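Local coordinates for protein NADH:ubiquinone oxidoreductase, Na translocating, F subunit (Porphyromonas gingivalis, PDB 2R6H) that belongs to the ferredoxin-reductase-like flavoproteins, binding flavin-adenine dinucleotide in a beta-barrel domain that is followed by a Rossmann-like NAD-binding domain, at residues L77-Y89 / W119-I132. Sequence-based numbering, arbitrary orientation.
Sequences LTCKNEEETVRAY and WKAGIKPGISSSYI. With FAD (flavin-adenine dinucleotide), chain H.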
loop_
_atom_site.group_PDB
_atom_site.type_symbol
_atom_site.label_atom_id
_atom_site.label_comp_id
_atom_site.label_asym_id
_atom_site.label_seq_id
_atom_site.Cartn_x
_atom_site.Cartn_y
_atom_site.Cartn_z
ATOM N N LEU A 77 23.133 -4.679 1.645
ATOM C CA LEU A 77 22.691 -4.723 0.250
ATOM C C LEU A 77 23.233 -3.549 -0.578
ATOM O O LEU A 77 23.497 -2.475 -0.040
ATOM C CB LEU A 77 21.166 -4.755 0.196
ATOM C CG LEU A 77 20.608 -6.113 0.635
ATOM C CD1 LEU A 77 19.131 -6.017 0.960
ATOM C CD2 LEU A 77 20.861 -7.179 -0.431
ATOM N N THR A 78 23.438 -3.771 -1.875
ATOM C CA THR A 78 23.691 -2.684 -2.834
ATOM C C THR A 78 22.888 -2.946 -4.103
ATOM O O THR A 78 22.469 -4.069 -4.330
ATOM C CB THR A 78 25.179 -2.535 -3.198
ATOM O OG1 THR A 78 25.676 -3.784 -3.671
ATOM C CG2 THR A 78 25.992 -2.091 -2.014
ATOM N N CYS A 79 22.661 -1.919 -4.914
ATOM C CA CYS A 79 21.885 -2.081 -6.148
ATOM C C CYS A 79 22.372 -1.201 -7.305
ATOM O O CYS A 79 22.426 0.020 -7.186
ATOM C CB CYS A 79 20.393 -1.833 -5.892
ATOM S SG CYS A 79 19.320 -2.174 -7.321
ATOM N N LYS A 80 22.710 -1.840 -8.422
ATOM C CA LYS A 80 23.157 -1.154 -9.629
ATOM C C LYS A 80 22.100 -1.259 -10.741
ATOM O O LYS A 80 21.688 -2.350 -11.118
ATOM C CB LYS A 80 24.470 -1.778 -10.101
ATOM C CG LYS A 80 25.156 -1.064 -11.245
ATOM C CD LYS A 80 26.406 -0.327 -10.777
ATOM C CE LYS A 80 26.985 0.592 -11.864
ATOM N NZ LYS A 80 27.585 -0.151 -13.028
ATOM N N ASN A 81 21.647 -0.131 -11.266
ATOM C CA ASN A 81 20.756 -0.172 -12.421
ATOM C C ASN A 81 21.478 0.341 -13.649
ATOM O O ASN A 81 21.982 1.453 -13.641
ATOM C CB ASN A 81 19.504 0.667 -12.173
ATOM C CG ASN A 81 18.588 0.718 -13.379
ATOM O OD1 ASN A 81 18.452 -0.259 -14.115
ATOM N ND2 ASN A 81 17.957 1.866 -13.589
ATOM N N GLU A 82 21.531 -0.456 -14.707
ATOM C CA GLU A 82 22.322 -0.060 -15.867
ATOM C C GLU A 82 21.489 0.318 -17.079
ATOM O O GLU A 82 22.018 0.454 -18.176
ATOM C CB GLU A 82 23.327 -1.147 -16.243
ATOM C CG GLU A 82 24.280 -1.520 -15.112
ATOM C CD GLU A 82 25.237 -2.648 -15.493
ATOM O OE1 GLU A 82 26.208 -2.376 -16.242
ATOM O OE2 GLU A 82 25.024 -3.796 -15.028
ATOM N N GLU A 83 20.191 0.503 -16.885
ATOM C CA GLU A 83 19.343 0.946 -17.980
ATOM C C GLU A 83 18.085 1.669 -17.492
ATOM O O GLU A 83 17.336 1.153 -16.662
ATOM C CB GLU A 83 18.990 -0.239 -18.881
ATOM C CG GLU A 83 18.610 0.138 -20.314
ATOM C CD GLU A 83 17.744 -0.924 -20.990
ATOM O OE1 GLU A 83 17.376 -1.903 -20.299
ATOM O OE2 GLU A 83 17.433 -0.773 -22.200
ATOM N N GLU A 84 17.866 2.871 -18.014
ATOM C CA GLU A 84 16.706 3.672 -17.642
ATOM C C GLU A 84 15.431 2.865 -17.757
ATOM O O GLU A 84 15.281 2.063 -18.672
ATOM C CB GLU A 84 16.620 4.938 -18.491
ATOM C CG GLU A 84 17.515 6.054 -17.984
ATOM C CD GLU A 84 17.928 7.039 -19.077
ATOM O OE1 GLU A 84 17.028 7.628 -19.726
ATOM O OE2 GLU A 84 19.156 7.225 -19.277
ATOM N N THR A 85 14.523 3.073 -16.809
ATOM C CA THR A 85 13.269 2.324 -16.767
ATOM C C THR A 85 12.143 3.091 -16.085
ATOM O O THR A 85 12.330 4.188 -15.582
ATOM C CB THR A 85 13.440 0.953 -16.075
ATOM O OG1 THR A 85 12.286 0.139 -16.330
ATOM C CG2 THR A 85 13.632 1.127 -14.572
ATOM N N VAL A 86 10.966 2.493 -16.073
ATOM C CA VAL A 86 9.775 3.160 -15.586
ATOM C C VAL A 86 9.028 2.208 -14.646
ATOM O O VAL A 86 9.030 0.994 -14.852
ATOM C CB VAL A 86 8.887 3.607 -16.793
ATOM C CG1 VAL A 86 7.630 4.329 -16.330
ATOM C CG2 VAL A 86 9.678 4.504 -17.719
ATOM N N ARG A 87 8.401 2.731 -13.603
ATOM C CA ARG A 87 7.745 1.839 -12.655
ATOM C C ARG A 87 6.450 2.403 -12.102
ATOM O O ARG A 87 6.296 3.622 -11.959
ATOM C CB ARG A 87 8.685 1.469 -11.508
ATOM C CG ARG A 87 8.275 0.203 -10.805
ATOM C CD ARG A 87 8.352 -0.997 -11.731
ATOM N NE ARG A 87 9.659 -1.650 -11.681
ATOM C CZ ARG A 87 10.562 -1.626 -12.660
ATOM N NH1 ARG A 87 11.728 -2.247 -12.507
ATOM N NH2 ARG A 87 10.307 -0.987 -13.795
ATOM N N ALA A 88 5.529 1.502 -11.774
ATOM C CA ALA A 88 4.185 1.890 -11.355
ATOM C C ALA A 88 4.026 2.073 -9.835
ATOM O O ALA A 88 4.403 1.195 -9.052
ATOM C CB ALA A 88 3.167 0.879 -11.875
ATOM N N TYR A 89 3.463 3.210 -9.427
ATOM C CA TYR A 89 3.082 3.401 -8.031
ATOM C C TYR A 89 1.702 4.054 -7.913
ATOM O O TYR A 89 1.400 5.018 -8.623
ATOM C CB TYR A 89 4.179 4.142 -7.243
ATOM C CG TYR A 89 5.454 3.330 -7.205
ATOM C CD1 TYR A 89 5.598 2.279 -6.316
ATOM C CD2 TYR A 89 6.485 3.577 -8.094
ATOM C CE1 TYR A 89 6.744 1.504 -6.300
ATOM C CE2 TYR A 89 7.634 2.816 -8.085
ATOM C CZ TYR A 89 7.761 1.775 -7.189
ATOM O OH TYR A 89 8.908 1.005 -7.185
ATOM N N TRP A 119 20.896 -13.385 2.101
ATOM C CA TRP A 119 19.935 -13.194 1.028
ATOM C C TRP A 119 20.392 -14.133 -0.072
ATOM O O TRP A 119 21.586 -14.378 -0.184
ATOM C CB TRP A 119 19.988 -11.749 0.532
ATOM C CG TRP A 119 19.906 -10.693 1.611
ATOM C CD1 TRP A 119 20.949 -10.095 2.253
ATOM C CD2 TRP A 119 18.711 -10.104 2.146
ATOM N NE1 TRP A 119 20.476 -9.173 3.158
ATOM C CE2 TRP A 119 19.107 -9.157 3.107
ATOM C CE3 TRP A 119 17.343 -10.287 1.906
ATOM C CZ2 TRP A 119 18.184 -8.398 3.831
ATOM C CZ3 TRP A 119 16.426 -9.533 2.626
ATOM C CH2 TRP A 119 16.848 -8.605 3.575
ATOM N N LYS A 120 19.481 -14.666 -0.882
ATOM C CA LYS A 120 19.921 -15.565 -1.947
ATOM C C LYS A 120 20.989 -14.882 -2.782
ATOM O O LYS A 120 20.790 -13.788 -3.301
ATOM C CB LYS A 120 18.774 -16.062 -2.820
ATOM C CG LYS A 120 19.050 -17.431 -3.438
ATOM C CD LYS A 120 17.759 -18.154 -3.833
ATOM C CE LYS A 120 17.435 -18.007 -5.328
ATOM N NZ LYS A 120 18.209 -18.953 -6.201
ATOM N N ALA A 121 22.128 -15.552 -2.894
ATOM C CA ALA A 121 23.355 -14.933 -3.371
ATOM C C ALA A 121 23.285 -14.499 -4.821
ATOM O O ALA A 121 22.781 -15.233 -5.672
ATOM C CB ALA A 121 24.528 -15.874 -3.164
ATOM N N GLY A 122 23.802 -13.299 -5.084
ATOM C CA GLY A 122 23.906 -12.770 -6.431
ATOM C C GLY A 122 22.584 -12.360 -7.048
ATOM O O GLY A 122 22.489 -12.178 -8.261
ATOM N N ILE A 123 21.558 -12.221 -6.215
ATOM C CA ILE A 123 20.259 -11.746 -6.672
ATOM C C ILE A 123 20.075 -10.277 -6.316
ATOM O O ILE A 123 20.215 -9.888 -5.150
ATOM C CB ILE A 123 19.122 -12.556 -6.064
ATOM C CG1 ILE A 123 19.013 -13.899 -6.768
ATOM C CG2 ILE A 123 17.819 -11.810 -6.198
ATOM C CD1 ILE A 123 17.822 -14.686 -6.323
ATOM N N LYS A 124 19.782 -9.471 -7.338
ATOM C CA LYS A 124 19.630 -8.029 -7.185
ATOM C C LYS A 124 18.348 -7.661 -6.454
ATOM O O LYS A 124 17.318 -8.308 -6.635
ATOM C CB LYS A 124 19.619 -7.341 -8.550
ATOM C CG LYS A 124 20.958 -6.812 -9.038
ATOM C CD LYS A 124 20.759 -5.530 -9.868
ATOM C CE LYS A 124 21.367 -5.636 -11.277
ATOM N NZ LYS A 124 22.862 -5.791 -11.315
ATOM N N PRO A 125 18.413 -6.618 -5.617
ATOM C CA PRO A 125 17.199 -6.019 -5.053
ATOM C C PRO A 125 16.452 -5.279 -6.150
ATOM O O PRO A 125 16.942 -5.204 -7.281
ATOM C CB PRO A 125 17.737 -5.027 -4.017
ATOM C CG PRO A 125 19.137 -5.462 -3.743
ATOM C CD PRO A 125 19.636 -6.059 -5.022
ATOM N N GLY A 126 15.285 -4.742 -5.812
ATOM C CA GLY A 126 14.437 -4.051 -6.769
ATOM C C GLY A 126 15.022 -2.744 -7.261
ATOM O O GLY A 126 15.209 -1.822 -6.474
ATOM N N ILE A 127 15.298 -2.654 -8.562
ATOM C CA ILE A 127 16.016 -1.497 -9.089
ATOM C C ILE A 127 15.225 -0.205 -8.913
ATOM O O ILE A 127 15.800 0.873 -8.852
ATOM C CB ILE A 127 16.467 -1.666 -10.576
ATOM C CG1 ILE A 127 15.313 -1.397 -11.521
ATOM C CG2 ILE A 127 17.071 -3.034 -10.846
ATOM C CD1 ILE A 127 15.305 0.008 -12.022
ATOM N N SER A 128 13.910 -0.304 -8.825
ATOM C CA SER A 128 13.105 0.891 -8.662
ATOM C C SER A 128 12.921 1.262 -7.197
ATOM O O SER A 128 13.310 2.345 -6.756
ATOM C CB SER A 128 11.751 0.712 -9.333
ATOM O OG SER A 128 10.889 1.779 -8.985
ATOM N N SER A 129 12.311 0.369 -6.437
ATOM C CA SER A 129 12.126 0.637 -5.025
ATOM C C SER A 129 13.448 1.091 -4.379
ATOM O O SER A 129 13.450 2.011 -3.564
ATOM C CB SER A 129 11.542 -0.578 -4.316
ATOM O OG SER A 129 12.471 -1.641 -4.329
ATOM N N SER A 130 14.565 0.474 -4.769
ATOM C CA SER A 130 15.865 0.792 -4.180
ATOM C C SER A 130 16.282 2.221 -4.472
ATOM O O SER A 130 16.949 2.835 -3.649
ATOM C CB SER A 130 16.966 -0.166 -4.646
ATOM O OG SER A 130 16.699 -1.500 -4.261
ATOM N N TYR A 131 15.903 2.753 -5.633
ATOM C CA TYR A 131 16.272 4.124 -5.990
ATOM C C TYR A 131 15.402 5.078 -5.207
ATOM O O TYR A 131 15.905 6.018 -4.599
ATOM C CB TYR A 131 16.146 4.397 -7.499
ATOM C CG TYR A 131 16.381 5.850 -7.895
ATOM C CD1 TYR A 131 17.657 6.411 -7.872
ATOM C CD2 TYR A 131 15.329 6.661 -8.301
ATOM C CE1 TYR A 131 17.875 7.737 -8.239
ATOM C CE2 TYR A 131 15.536 7.993 -8.667
ATOM C CZ TYR A 131 16.806 8.523 -8.639
ATOM O OH TYR A 131 16.993 9.840 -8.998
ATOM N N ILE A 132 14.097 4.833 -5.211
ATOM C CA ILE A 132 13.187 5.697 -4.474
ATOM C C ILE A 132 13.612 5.806 -3.017
ATOM O O ILE A 132 13.664 6.901 -2.460
ATOM C CB ILE A 132 11.740 5.210 -4.561
ATOM C CG1 ILE A 132 11.225 5.403 -5.992
ATOM C CG2 ILE A 132 10.883 5.972 -3.579
ATOM C CD1 ILE A 132 10.051 4.529 -6.359
HETATM P PA FAD H . 12.343 -5.192 -9.387
HETATM O O1A FAD H . 11.190 -5.149 -10.383
HETATM O O2A FAD H . 13.720 -4.918 -10.002
HETATM O O5B FAD H . 12.372 -6.619 -8.607
HETATM C C5B FAD H . 11.301 -6.997 -7.756
HETATM C C4B FAD H . 11.745 -8.103 -6.805
HETATM O O4B FAD H . 12.164 -9.233 -7.547
HETATM C C3B FAD H . 12.916 -7.674 -5.936
HETATM O O3B FAD H . 12.621 -7.995 -4.599
HETATM C C2B FAD H . 14.095 -8.502 -6.402
HETATM O O2B FAD H . 14.882 -8.896 -5.301
HETATM C C1B FAD H . 13.414 -9.700 -7.057
HETATM N N9A FAD H . 14.222 -10.361 -8.121
HETATM C C8A FAD H . 14.870 -9.782 -9.191
HETATM N N7A FAD H . 15.478 -10.759 -9.913
HETATM C C5A FAD H . 15.228 -11.961 -9.323
HETATM C C6A FAD H . 15.599 -13.278 -9.630
HETATM N N6A FAD H . 16.424 -13.533 -10.645
HETATM N N1A FAD H . 15.176 -14.322 -8.817
HETATM C C2A FAD H . 14.390 -14.068 -7.703
HETATM N N3A FAD H . 14.024 -12.764 -7.401
HETATM C C4A FAD H . 14.437 -11.726 -8.194
HETATM N N1 FAD H . 4.379 -1.039 -5.405
HETATM C C2 FAD H . 4.367 -0.243 -4.289
HETATM O O2 FAD H . 5.242 -0.411 -3.452
HETATM N N3 FAD H . 3.380 0.719 -4.131
HETATM C C4 FAD H . 2.392 0.901 -5.095
HETATM O O4 FAD H . 1.487 1.749 -5.006
HETATM C C4X FAD H . 2.418 0.092 -6.218
HETATM N N5 FAD H . 1.445 0.266 -7.177
HETATM C C5X FAD H . 1.465 -0.550 -8.291
HETATM C C6 FAD H . 0.471 -0.378 -9.250
HETATM C C7 FAD H . 0.454 -1.169 -10.392
HETATM C C7M FAD H . -0.635 -0.945 -11.407
HETATM C C8 FAD H . 1.443 -2.140 -10.563
HETATM C C8M FAD H . 1.445 -3.010 -11.778
HETATM C C9 FAD H . 2.430 -2.308 -9.599
HETATM C C9A FAD H . 2.452 -1.518 -8.458
HETATM N N10 FAD H . 3.430 -1.683 -7.490
HETATM C C10 FAD H . 3.409 -0.880 -6.372
HETATM C "C1'" FAD H . 4.632 -2.556 -7.693
HETATM C "C2'" FAD H . 5.761 -1.694 -8.233
HETATM O "O2'" FAD H . 5.373 -1.167 -9.478
HETATM C "C3'" FAD H . 7.057 -2.476 -8.413
HETATM O "O3'" FAD H . 6.815 -3.741 -8.985
HETATM C "C4'" FAD H . 7.763 -2.602 -7.076
HETATM O "O4'" FAD H . 8.201 -1.314 -6.736
HETATM C "C5'" FAD H . 8.979 -3.506 -7.175
HETATM O "O5'" FAD H . 9.681 -3.173 -8.350
HETATM P P FAD H . 11.251 -2.835 -8.277
HETATM O O1P FAD H . 11.702 -2.160 -9.550
HETATM O O2P FAD H . 11.544 -2.012 -7.049
HETATM O O3P FAD H . 11.954 -4.258 -8.126
#
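Tyr89 leaves its strand with CG anti to the carbonyl carbon (chi1 -63°), while Ser128 turns OG anti to its own backbone N (chi1 170°); these two torsions bring the hydroxyls together. Tyr89 OH and Ser128 OG are hydrogen-bonded at 2.8 Å, the serine oxygen lying at the edge of the ring and in its plane. The Tyr89 and Ile132 side chains point toward each other from opposite directions, and Ile132 CD1 meets the ring obliquely, 3.4 Å from Tyr89 CE2.

One residue before Ser128, the CD1 methyl of Ile127 meets CG2 of Thr85 tip to tip and also lies against the Asn81 amide, whose ND2 is bonded to Pro50 O. Cys79 SG packs 3.8 Å from Ile127 CA. At the far end, Leu77 lies over one face of the Trp119 indole: its CD2 sits 4.1 Å from the centroid of the five-membered ring, 13° off the normal, a CH-pi contact. The same methyl reaches Pro125 CG.

The FAD diphosphate is met by 127-129 and by Arg87. Ser129 N donates to FAD O2P at 2.6 Å, and Ser129 OG, also bonded to Ala108 N, adds a second bond; Ile127 N donates to FAD O2A. Arg87, bent at chi2 and chi3, directs NE and NH1 to FAD O1P, an oxygen less surely placed, while NH2 bonds Val86 O. Successive backbone amides of 127-129 gathered on one diphosphate, with Arg87 and Tyr89 from one strand and Ser90 N also bonded to FAD, are consistent with the RxYS flavin motif of the ferredoxin-reductase family's FAD-binding beta-barrel domain.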